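Local coordinates for protein putative pterin-4-alpha-carbinolamine dehydratase (Brucella melitensis, PDB 3JST) that probably catalyses the dehydration of 4a-hydroxytetrahydrobiopterin to dihydrobiopterin, releasing water in the recycling of the pterin cofactor, at residues A[4-9]-A[79-84]; A[31-36]-A[68-73]; A[44-49]-A[60-65]; A[50-55]-A[86-91]. All blocks are in the same frame, centred on the assembly; numbering follows the deposited sequence.

Contact 1. Residues A[4-9]-A[79-84]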
# COMPACT_ATOMS: atom_id res chain seq x y z
N ASN A 4 -3.94 -14.81 6.80
CA ASN A 4 -4.42 -14.23 8.06
C ASN A 4 -3.97 -12.80 8.31
O ASN A 4 -2.95 -12.35 7.77
CB ASN A 4 -3.97 -15.11 9.23
CG ASN A 4 -2.46 -15.17 9.38
OD1 ASN A 4 -1.83 -16.12 8.92
ND2 ASN A 4 -1.87 -14.16 10.01
N ARG A 5 -4.72 -12.07 9.13
CA ARG A 5 -4.33 -10.72 9.48
C ARG A 5 -3.21 -10.71 10.53
O ARG A 5 -3.02 -11.69 11.26
CB ARG A 5 -5.53 -9.87 9.94
CG ARG A 5 -6.14 -10.24 11.26
CD ARG A 5 -7.15 -9.17 11.69
NE ARG A 5 -7.95 -9.62 12.82
CZ ARG A 5 -8.99 -10.45 12.74
NH1 ARG A 5 -9.38 -10.94 11.57
NH2 ARG A 5 -9.64 -10.79 13.85
N LEU A 6 -2.47 -9.61 10.56
CA LEU A 6 -1.33 -9.44 11.45
C LEU A 6 -1.75 -8.84 12.78
O LEU A 6 -2.71 -8.07 12.85
CB LEU A 6 -0.29 -8.51 10.81
CG LEU A 6 0.39 -8.98 9.52
CD1 LEU A 6 1.48 -7.99 9.11
CD2 LEU A 6 0.98 -10.38 9.68
N THR A 7 -1.03 -9.20 13.84
CA THR A 7 -1.13 -8.50 15.13
C THR A 7 -0.47 -7.12 14.98
O THR A 7 0.26 -6.88 14.01
CB THR A 7 -0.40 -9.26 16.25
OG1 THR A 7 1.01 -9.32 15.95
CG2 THR A 7 -0.94 -10.67 16.40
N GLU A 8 -0.69 -6.22 15.93
CA GLU A 8 -0.07 -4.90 15.85
C GLU A 8 1.47 -5.00 15.85
O GLU A 8 2.14 -4.29 15.11
CB GLU A 8 -0.55 -3.94 16.95
CG GLU A 8 -0.29 -2.46 16.59
CD GLU A 8 -0.78 -1.47 17.63
OE1 GLU A 8 -1.50 -1.87 18.57
OE2 GLU A 8 -0.43 -0.27 17.50
N SER A 9 2.01 -5.90 16.67
CA SER A 9 3.46 -6.13 16.71
C SER A 9 4.00 -6.62 15.36
O SER A 9 5.00 -6.10 14.87
CB SER A 9 3.85 -7.12 17.81
OG SER A 9 3.55 -6.58 19.08
N ASN A 79 -10.53 -8.38 7.47
CA ASN A 79 -10.76 -7.24 8.37
C ASN A 79 -9.48 -6.79 9.07
O ASN A 79 -9.44 -6.57 10.28
CB ASN A 79 -11.85 -7.58 9.40
CG ASN A 79 -12.49 -6.34 10.01
OD1 ASN A 79 -12.70 -5.34 9.33
ND2 ASN A 79 -12.82 -6.42 11.29
N GLY A 80 -8.41 -6.65 8.29
CA GLY A 80 -7.14 -6.21 8.83
C GLY A 80 -6.03 -6.22 7.81
O GLY A 80 -6.28 -6.41 6.61
N VAL A 81 -4.81 -6.02 8.29
CA VAL A 81 -3.62 -6.02 7.46
C VAL A 81 -3.11 -7.45 7.31
O VAL A 81 -2.95 -8.17 8.31
CB VAL A 81 -2.51 -5.14 8.08
CG1 VAL A 81 -1.27 -5.14 7.19
CG2 VAL A 81 -3.03 -3.71 8.29
N THR A 82 -2.86 -7.86 6.07
CA THR A 82 -2.36 -9.20 5.75
C THR A 82 -1.16 -9.08 4.82
O THR A 82 -0.77 -7.98 4.41
CB THR A 82 -3.45 -10.06 5.05
OG1 THR A 82 -3.63 -9.61 3.70
CG2 THR A 82 -4.78 -10.00 5.80
N GLU A 83 -0.59 -10.23 4.46
CA GLU A 83 0.54 -10.30 3.54
C GLU A 83 0.25 -9.65 2.18
O GLU A 83 1.16 -9.13 1.55
CB GLU A 83 0.99 -11.76 3.37
CG GLU A 83 2.15 -12.01 2.39
CD GLU A 83 3.45 -11.30 2.77
OE1 GLU A 83 3.59 -10.82 3.92
OE2 GLU A 83 4.35 -11.23 1.91
N LEU A 84 -1.01 -9.67 1.74
CA LEU A 84 -1.41 -8.99 0.50
C LEU A 84 -1.11 -7.49 0.54
O LEU A 84 -0.66 -6.90 -0.45
CB LEU A 84 -2.90 -9.21 0.24
CG LEU A 84 -3.36 -10.63 -0.08
CD1 LEU A 84 -4.89 -10.70 -0.14
CD2 LEU A 84 -2.74 -11.11 -1.38
O HOH W 1 -1.10 -12.65 5.85
O HOH W 2 -4.36 -6.15 11.32

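Contact 2. Residues A[31-36]-A[68-73]. With EDO (1,2-ethanediol), chain C.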
# COMPACT_ATOMS: atom_id res chain seq x y z
N THR A 31 -0.40 2.98 5.45
CA THR A 31 -0.50 4.09 4.52
C THR A 31 0.85 4.72 4.19
O THR A 31 1.77 4.74 5.02
CB THR A 31 -1.48 5.17 5.06
OG1 THR A 31 -1.77 6.12 4.03
CG2 THR A 31 -0.91 5.89 6.29
N ARG A 32 0.97 5.20 2.96
CA ARG A 32 2.07 6.05 2.54
C ARG A 32 1.54 7.14 1.60
O ARG A 32 0.65 6.89 0.79
CB ARG A 32 3.17 5.26 1.84
CG ARG A 32 4.33 6.14 1.36
CD ARG A 32 5.53 5.36 0.86
NE ARG A 32 6.59 6.28 0.43
CZ ARG A 32 7.66 5.96 -0.28
NH1 ARG A 32 8.54 6.90 -0.60
NH2 ARG A 32 7.87 4.70 -0.69
N SER A 33 2.10 8.33 1.74
CA SER A 33 1.86 9.43 0.82
C SER A 33 3.06 9.55 -0.10
O SER A 33 4.17 9.84 0.35
CB SER A 33 1.65 10.74 1.58
OG SER A 33 0.48 10.67 2.37
N PHE A 34 2.83 9.29 -1.39
CA PHE A 34 3.86 9.42 -2.40
C PHE A 34 3.78 10.82 -2.99
O PHE A 34 2.69 11.37 -3.17
CB PHE A 34 3.66 8.39 -3.52
CG PHE A 34 3.81 6.96 -3.06
CD1 PHE A 34 5.03 6.30 -3.20
CD2 PHE A 34 2.74 6.27 -2.50
CE1 PHE A 34 5.18 4.98 -2.79
CE2 PHE A 34 2.87 4.95 -2.09
CZ PHE A 34 4.10 4.30 -2.23
N LYS A 35 4.95 11.40 -3.27
CA LYS A 35 5.06 12.70 -3.90
C LYS A 35 5.96 12.54 -5.12
O LYS A 35 7.14 12.22 -4.98
CB LYS A 35 5.65 13.71 -2.93
CG LYS A 35 5.69 15.15 -3.44
CD LYS A 35 4.32 15.82 -3.34
CE LYS A 35 4.42 17.33 -3.55
NZ LYS A 35 5.24 17.98 -2.49
N PHE A 36 5.41 12.76 -6.30
CA PHE A 36 6.16 12.65 -7.54
C PHE A 36 6.44 14.04 -8.10
O PHE A 36 5.98 15.04 -7.55
CB PHE A 36 5.38 11.80 -8.54
CG PHE A 36 5.08 10.42 -8.03
CD1 PHE A 36 6.05 9.43 -8.08
CD2 PHE A 36 3.85 10.12 -7.46
CE1 PHE A 36 5.79 8.16 -7.60
CE2 PHE A 36 3.58 8.85 -6.98
CZ PHE A 36 4.56 7.87 -7.05
N ARG A 68 0.59 14.12 -6.15
CA ARG A 68 0.48 13.40 -4.88
C ARG A 68 -0.40 12.18 -5.03
O ARG A 68 -1.48 12.27 -5.60
CB ARG A 68 -0.11 14.29 -3.79
CG ARG A 68 0.79 15.44 -3.38
CD ARG A 68 0.15 16.31 -2.29
NE ARG A 68 -0.78 17.30 -2.84
CZ ARG A 68 -2.10 17.35 -2.63
NH1 ARG A 68 -2.72 16.45 -1.87
NH2 ARG A 68 -2.81 18.32 -3.19
N VAL A 69 0.06 11.04 -4.51
CA VAL A 69 -0.78 9.85 -4.39
C VAL A 69 -0.72 9.33 -2.95
O VAL A 69 0.35 8.94 -2.48
CB VAL A 69 -0.35 8.71 -5.35
CG1 VAL A 69 -1.41 7.62 -5.35
CG2 VAL A 69 -0.12 9.24 -6.75
N ASP A 70 -1.86 9.35 -2.27
CA ASP A 70 -1.97 8.81 -0.92
C ASP A 70 -2.62 7.44 -0.99
O ASP A 70 -3.70 7.30 -1.55
CB ASP A 70 -2.83 9.72 -0.04
CG ASP A 70 -2.30 11.14 0.03
OD1 ASP A 70 -1.07 11.31 0.07
OD2 ASP A 70 -3.12 12.07 0.01
N VAL A 71 -1.95 6.44 -0.42
CA VAL A 71 -2.41 5.05 -0.47
C VAL A 71 -2.68 4.52 0.94
O VAL A 71 -1.85 4.69 1.84
CB VAL A 71 -1.37 4.15 -1.15
CG1 VAL A 71 -1.89 2.72 -1.28
CG2 VAL A 71 -0.97 4.71 -2.51
N THR A 72 -3.83 3.88 1.11
CA THR A 72 -4.16 3.11 2.31
C THR A 72 -4.48 1.67 1.92
O THR A 72 -5.25 1.42 0.99
CB THR A 72 -5.38 3.71 3.05
OG1 THR A 72 -5.07 5.03 3.49
CG2 THR A 72 -5.76 2.85 4.26
N LEU A 73 -3.88 0.72 2.64
CA LEU A 73 -4.04 -0.70 2.35
C LEU A 73 -4.56 -1.46 3.57
O LEU A 73 -4.03 -1.33 4.67
CB LEU A 73 -2.71 -1.31 1.91
CG LEU A 73 -2.01 -0.70 0.70
CD1 LEU A 73 -0.63 -1.33 0.51
CD2 LEU A 73 -2.84 -0.84 -0.57
C1 EDO C . -6.99 6.68 1.25
O1 EDO C . -7.83 7.83 1.31
C2 EDO C . -5.59 7.08 0.81
O2 EDO C . -4.77 7.30 1.96

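Contact 3. Residues A[44-49]-A[60-65]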
# COMPACT_ATOMS: atom_id res chain seq x y z
N GLY A 44 1.75 7.22 -14.07
CA GLY A 44 2.54 6.04 -14.39
C GLY A 44 2.64 5.07 -13.23
O GLY A 44 2.50 3.85 -13.40
N PHE A 45 2.87 5.61 -12.04
CA PHE A 45 2.89 4.83 -10.79
C PHE A 45 1.55 4.14 -10.57
O PHE A 45 1.50 2.95 -10.28
CB PHE A 45 3.25 5.73 -9.60
CG PHE A 45 2.92 5.15 -8.26
CD1 PHE A 45 3.83 4.34 -7.60
CD2 PHE A 45 1.71 5.44 -7.65
CE1 PHE A 45 3.52 3.81 -6.35
CE2 PHE A 45 1.40 4.91 -6.40
CZ PHE A 45 2.31 4.10 -5.75
N MET A 46 0.46 4.90 -10.71
CA MET A 46 -0.89 4.35 -10.53
C MET A 46 -1.20 3.26 -11.56
O MET A 46 -1.81 2.25 -11.23
CB MET A 46 -1.94 5.46 -10.58
CG MET A 46 -1.88 6.42 -9.39
SD MET A 46 -3.17 7.68 -9.39
CE MET A 46 -4.58 6.71 -8.87
N ALA A 47 -0.76 3.47 -12.80
CA ALA A 47 -0.95 2.49 -13.87
C ALA A 47 -0.25 1.17 -13.53
O ALA A 47 -0.85 0.10 -13.63
CB ALA A 47 -0.43 3.04 -15.21
N GLN A 48 1.01 1.25 -13.11
CA GLN A 48 1.76 0.05 -12.73
C GLN A 48 1.17 -0.65 -11.51
O GLN A 48 1.08 -1.87 -11.48
CB GLN A 48 3.23 0.40 -12.49
CG GLN A 48 3.95 0.81 -13.76
CD GLN A 48 5.44 0.96 -13.57
OE1 GLN A 48 5.99 2.06 -13.72
NE2 GLN A 48 6.10 -0.15 -13.26
N ALA A 49 0.79 0.14 -10.50
CA ALA A 49 0.17 -0.39 -9.29
C ALA A 49 -1.17 -1.07 -9.58
O ALA A 49 -1.49 -2.10 -8.98
CB ALA A 49 -0.01 0.72 -8.25
N PRO A 60 -6.18 -1.15 -3.74
CA PRO A 60 -5.90 -0.14 -2.73
C PRO A 60 -7.05 0.84 -2.54
O PRO A 60 -7.93 0.93 -3.40
CB PRO A 60 -4.68 0.60 -3.31
CG PRO A 60 -4.88 0.49 -4.79
CD PRO A 60 -5.47 -0.87 -5.01
N GLU A 61 -7.04 1.55 -1.42
CA GLU A 61 -7.78 2.79 -1.27
C GLU A 61 -6.76 3.89 -1.53
O GLU A 61 -5.77 4.00 -0.81
CB GLU A 61 -8.39 2.92 0.12
CG GLU A 61 -9.54 1.95 0.38
CD GLU A 61 -10.17 2.12 1.76
OE1 GLU A 61 -9.73 3.00 2.53
OE2 GLU A 61 -11.11 1.35 2.07
N TRP A 62 -6.99 4.70 -2.56
CA TRP A 62 -6.01 5.73 -2.91
C TRP A 62 -6.58 7.02 -3.47
O TRP A 62 -7.63 7.03 -4.11
CB TRP A 62 -4.89 5.17 -3.81
CG TRP A 62 -5.29 4.50 -5.09
CD1 TRP A 62 -6.56 4.27 -5.56
CD2 TRP A 62 -4.40 3.93 -6.07
NE1 TRP A 62 -6.51 3.62 -6.77
CE2 TRP A 62 -5.20 3.39 -7.10
CE3 TRP A 62 -3.01 3.83 -6.17
CZ2 TRP A 62 -4.65 2.77 -8.22
CZ3 TRP A 62 -2.46 3.21 -7.29
CH2 TRP A 62 -3.28 2.68 -8.30
N PHE A 63 -5.87 8.11 -3.18
CA PHE A 63 -6.28 9.46 -3.54
C PHE A 63 -5.15 10.06 -4.35
O PHE A 63 -3.98 9.90 -4.00
CB PHE A 63 -6.51 10.29 -2.27
CG PHE A 63 -6.70 11.76 -2.52
CD1 PHE A 63 -7.94 12.28 -2.85
CD2 PHE A 63 -5.62 12.64 -2.40
CE1 PHE A 63 -8.11 13.65 -3.08
CE2 PHE A 63 -5.78 14.01 -2.62
CZ PHE A 63 -7.02 14.51 -2.96
N ASN A 64 -5.49 10.76 -5.44
CA ASN A 64 -4.51 11.48 -6.24
C ASN A 64 -4.94 12.93 -6.45
O ASN A 64 -6.13 13.21 -6.64
CB ASN A 64 -4.28 10.77 -7.58
CG ASN A 64 -3.58 11.64 -8.62
OD1 ASN A 64 -4.19 12.03 -9.61
ND2 ASN A 64 -2.31 11.96 -8.39
N ALA A 65 -3.98 13.84 -6.37
CA ALA A 65 -4.17 15.24 -6.69
C ALA A 65 -2.88 15.72 -7.35
O ALA A 65 -1.87 15.90 -6.67
CB ALA A 65 -4.47 16.05 -5.44

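Contact 4. Residues A[50-55]-A[86-91]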
# COMPACT_ATOMS: atom_id res chain seq x y z
N ALA A 50 -1.94 -0.48 -10.50
CA ALA A 50 -3.22 -1.04 -10.94
C ALA A 50 -3.06 -2.44 -11.55
O ALA A 50 -3.86 -3.34 -11.28
CB ALA A 50 -3.88 -0.11 -11.94
N LEU A 51 -2.02 -2.61 -12.37
CA LEU A 51 -1.69 -3.93 -12.92
C LEU A 51 -1.52 -4.95 -11.82
O LEU A 51 -2.09 -6.04 -11.88
CB LEU A 51 -0.38 -3.87 -13.72
CG LEU A 51 -0.31 -3.03 -14.99
CD1 LEU A 51 1.10 -3.14 -15.56
CD2 LEU A 51 -1.35 -3.47 -16.00
N TYR A 52 -0.73 -4.60 -10.81
CA TYR A 52 -0.45 -5.50 -9.70
C TYR A 52 -1.69 -5.74 -8.83
O TYR A 52 -1.86 -6.83 -8.30
CB TYR A 52 0.71 -4.95 -8.85
CG TYR A 52 1.33 -5.97 -7.92
CD1 TYR A 52 1.94 -7.11 -8.41
CD2 TYR A 52 1.31 -5.78 -6.55
CE1 TYR A 52 2.52 -8.05 -7.56
CE2 TYR A 52 1.87 -6.71 -5.69
CZ TYR A 52 2.47 -7.84 -6.19
OH TYR A 52 3.03 -8.76 -5.33
N ALA A 53 -2.55 -4.74 -8.70
CA ALA A 53 -3.80 -4.91 -7.97
C ALA A 53 -4.63 -6.02 -8.61
O ALA A 53 -5.21 -6.86 -7.92
CB ALA A 53 -4.60 -3.60 -7.93
N GLU A 54 -4.68 -6.04 -9.94
CA GLU A 54 -5.41 -7.07 -10.67
C GLU A 54 -4.69 -8.41 -10.70
O GLU A 54 -5.34 -9.47 -10.74
CB GLU A 54 -5.75 -6.58 -12.08
CG GLU A 54 -6.91 -5.62 -12.09
CD GLU A 54 -8.24 -6.31 -11.84
OE1 GLU A 54 -8.71 -7.04 -12.73
OE2 GLU A 54 -8.81 -6.12 -10.74
N LYS A 55 -3.35 -8.39 -10.66
CA LYS A 55 -2.57 -9.62 -10.51
C LYS A 55 -2.92 -10.32 -9.18
O LYS A 55 -3.15 -11.52 -9.16
CB LYS A 55 -1.06 -9.35 -10.59
CG LYS A 55 -0.19 -10.62 -10.48
CD LYS A 55 1.29 -10.30 -10.70
CE LYS A 55 2.18 -11.53 -10.54
NZ LYS A 55 1.97 -12.54 -11.63
N ILE A 86 1.15 -6.11 2.53
CA ILE A 86 2.61 -6.04 2.56
C ILE A 86 3.18 -6.19 1.15
O ILE A 86 4.09 -5.45 0.77
CB ILE A 86 3.23 -7.13 3.48
CG1 ILE A 86 2.64 -7.05 4.90
CG2 ILE A 86 4.74 -7.00 3.52
CD1 ILE A 86 2.59 -5.65 5.52
N LYS A 87 2.66 -7.13 0.37
CA LYS A 87 3.10 -7.33 -1.01
C LYS A 87 2.86 -6.09 -1.87
O LYS A 87 3.72 -5.68 -2.66
CB LYS A 87 2.40 -8.54 -1.64
CG LYS A 87 2.89 -9.87 -1.10
CD LYS A 87 2.13 -11.05 -1.69
CE LYS A 87 2.69 -11.46 -3.03
NZ LYS A 87 1.97 -12.65 -3.59
N MET A 88 1.68 -5.48 -1.70
CA MET A 88 1.32 -4.30 -2.47
C MET A 88 2.20 -3.11 -2.09
O MET A 88 2.70 -2.41 -2.97
CB MET A 88 -0.17 -3.96 -2.27
CG MET A 88 -0.63 -2.69 -2.98
SD MET A 88 -0.38 -2.73 -4.77
CE MET A 88 -1.81 -3.69 -5.28
N ALA A 89 2.40 -2.89 -0.80
CA ALA A 89 3.27 -1.80 -0.33
C ALA A 89 4.69 -1.98 -0.86
O ALA A 89 5.32 -1.03 -1.32
CB ALA A 89 3.27 -1.73 1.19
N ARG A 90 5.19 -3.22 -0.80
CA ARG A 90 6.50 -3.57 -1.33
C ARG A 90 6.61 -3.24 -2.81
O ARG A 90 7.58 -2.61 -3.23
CB ARG A 90 6.79 -5.06 -1.09
CG ARG A 90 8.11 -5.56 -1.65
CD ARG A 90 8.32 -7.06 -1.41
NE ARG A 90 8.15 -7.42 -0.01
CZ ARG A 90 7.35 -8.38 0.46
NH1 ARG A 90 6.61 -9.14 -0.35
NH2 ARG A 90 7.30 -8.60 1.77
N LYS A 91 5.61 -3.66 -3.60
CA LYS A 91 5.61 -3.43 -5.05
C LYS A 91 5.53 -1.94 -5.38
O LYS A 91 6.24 -1.46 -6.26
CB LYS A 91 4.44 -4.16 -5.72
CG LYS A 91 4.46 -4.09 -7.25
CD LYS A 91 5.60 -4.91 -7.86
CE LYS A 91 5.42 -5.09 -9.35
NZ LYS A 91 6.47 -5.93 -9.98
O HOH W 3 5.28 -7.49 -3.82

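Contact 1. Residues A[4-9]-A[79-84]
Leu6 and Val81 join the N-terminal segment to the loop that leads into helix 83-96, whose N-cap is Thr82. The tight part is backbone against backbone. Leu6 N donates to Val81 O at 2.7 Å, meeting the oxygen almost head-on, with a C=O...N angle of 176°. The same oxygen has Arg5 CA 3.1 Å away in a CA-H...O contact, so two neighbouring residues converge on one carbonyl. Beside it, Thr82 CG2 packs 3.8 Å from Arg5 CA and also against Asn4 O. The apolar side is thinner: Leu6 CD1 and Val81 CG1 approach only to 4.4 Å. Two waters bridge the backbones, one from Asn4 O to Glu83 N and the other from Leu6 O to Val81 N, each donating to the oxygen and accepting from the N-H.

The contact loosens at the exposed side chains of Arg5, Asn4 and Asn79. Arg5 runs extended past Gly80, its CD 3.7 Å from Asn79 O, and its NH1 bonds to Glu78 O rather than across this contact. Asn79 and Gly80 both face Thr75 in a G1 beta bulge. Asn4 ND2 turns back to its own segment and meets Arg5 O from above the carbonyl plane.

At the helix start, chi1 of 74° places Thr82 OG1 between its backbone N and carbonyl carbon, within range of the first turn. Asp85 OD2 accepts from Thr82 N, as in one half of a capping box. Thr82 OG1 also bonds to Thr75 OG1 and accepts from Leu84 N at 3.3 Å, a bent bond with an N-H...O angle of 137°.

Contact 2. Residues A[31-36]-A[68-73]
Phe34 meets Val71 obliquely, CE2 3.9 Å from CG2. Val69 O lies at the ring edge, near its plane. Within the same strand, Arg32 covers one ring face: its CD is above the rim, and one face of its guanidinium lies against Phe34 CD1, while NH2 bonds to Asn93 OD1. Phe36 extends this apolar surface, presenting the edge of its ring to Val69, CE2 to CG2 3.7 Å. The helices 39-56 and 83-96 pack on this side, through Phe45, Met92 and Ala96 among others.

The other face, bearing Thr31, Ser33, Lys35, Arg68, Asp70 and Thr72, is polar. With chi1 of -169°, OG1 of Thr31 lies anti to the backbone N and reaches across to Val71 O at 2.6 Å. It arrives 41° above the carbonyl plane, whereas Arg32 N reaches the same oxygen within that plane, so two donors grip one acceptor from different directions. Ser33 OG donates to Asp70 OD1 at 2.8 Å, again from above the carboxylate plane. Lys35 and Arg68 run side by side, Lys35 CD lying 3.6 Å from Arg68 CG. Their charged atoms are not in contact, Lys35 NZ being 6.1 Å from Arg68 NE. A 1,2-ethanediol, probably from the crystallisation liquor, shares a hydrogen bond of 2.8 Å between its O2 and Thr72 OG1.

Alternating hydrogen-bonded and non-hydrogen-bonded pairs, with strand directions 168° apart, identify the central antiparallel pair of the sheet in this alpha/beta fold, apolar toward its helices and polar on the reverse.

Contact 3. Residues A[44-49]-A[60-65]
Trp62 of strand 61-65 presses its indole against Met46 and Ala49 of helix 39-56, a helix-on-sheet packing of the dehydratase's alpha/beta fold. The two short segments run nearly antiparallel, 160° between directions, with their axes 11.3 Å apart, and no hydrogen bond links them. Apolar surface therefore carries the contact.

Along the strand, Pro60 comes first. It scarcely meets the helix segment itself, but its CG sits over the indole face opposite the one covered by Met46, so the tryptophan is layered between a proline and a methionine. Pro60, Glu61 and Trp62 end the His-His-Pro-Glu-Trp sequence, which in relatives belongs to the pterin site.

Trp62 follows, its CG held between backbone N and carbonyl carbon by chi1 of 56°, which sends the ring out to the helix. Met46 CE rests over the six-membered ring, 3.9 Å from its centroid and 13° off the normal, a CH-pi contact. The sulfur is farther off, SD to the same centroid 4.9 Å, yet still above the face, a Met-aromatic contact. At the far end of the indole, CH2 comes to 3.3 Å from Met46 O, and Ala49 CB meets CZ3 at 3.6 Å. Phe45 adds a lighter touch, its CE2 lying at the indole edge, 4.3 Å from CZ3.

Asn64 closes the walk. Its amide is engaged beyond the contact, ND2 donating to Tyr66 O in the turn and to Arg68 O at the start of strand 68-73. What faces the helix is the methylene: Asn64 CB lies 3.7 Å from Met46 SD.

Contact 4. Residues A[50-55]-A[86-91]
Chi1 of -164° sets Tyr52 CG anti to the backbone nitrogen and projects the ring across to segment 86-91 of helix 83-96, where Lys91, bent at chi2 (69°), folds its aliphatic chain over one ring face. The evidence for a CH-pi contact is that Lys91 CG stands 3.8 Å from the ring centroid, close to the normal, with CB alongside it near CD2 and CE2. The methylenes do the touching.

Met88 approaches the same ring differently. Bent at both chi2 and chi3, it brings SD to the edge, in the ring plane, 3.9 Å from Tyr52 CD2 and 5.3 Å from the ring centroid. This is an edge-on Met-aromatic contact, where Lys91 uses the face. Beyond the sulfur, the methyl reaches into the facing helix, Met88 CE lying 3.6 Å from Ala53 CA.

The segments belong to the two long helices that cover one face of the antiparallel sheet, here 156° apart in direction with axes 10.6 Å from each other. Met88 lies between layers: besides Ala53 it touches Leu73 of strand 68-73, so it contacts the neighbouring helix and the sheet at once. Ala53 in turn meets His59 in the loop after its helix.

Toward the outer side, the phenol ends over Lys87, whose chain crosses that of Tyr52 at about a right angle, with Lys87 CE 3.6 Å from Tyr52 OH. The hydroxyl shares a hydrogen bond of 3.0 Å with a water, between Tyr52 OH and the water oxygen. That water donates to Lys87 O, the two oxygens 2.7 Å apart.

In the fold
From the N terminus, residues 4-9 are the first to be tied, and contact 1 closes the longest loop when the chain returns at 79-84. Within that loop, contact 2 joins strand 30-35 to strand 68-73, and contact 3, shorter again, brings helix 39-56 onto strand 61-65 inside the span of contact 2. Contact 4 starts in the same helix but ends in helix 83-96, so it crosses all three others. Contacts 2 and 3 use neighbouring strands, 68-73 and 61-65; contacts 3 and 4 share helix 39-56, and contacts 1 and 4 share helix 83-96. Together they link the N-terminal segment, the sheet and both covering helices.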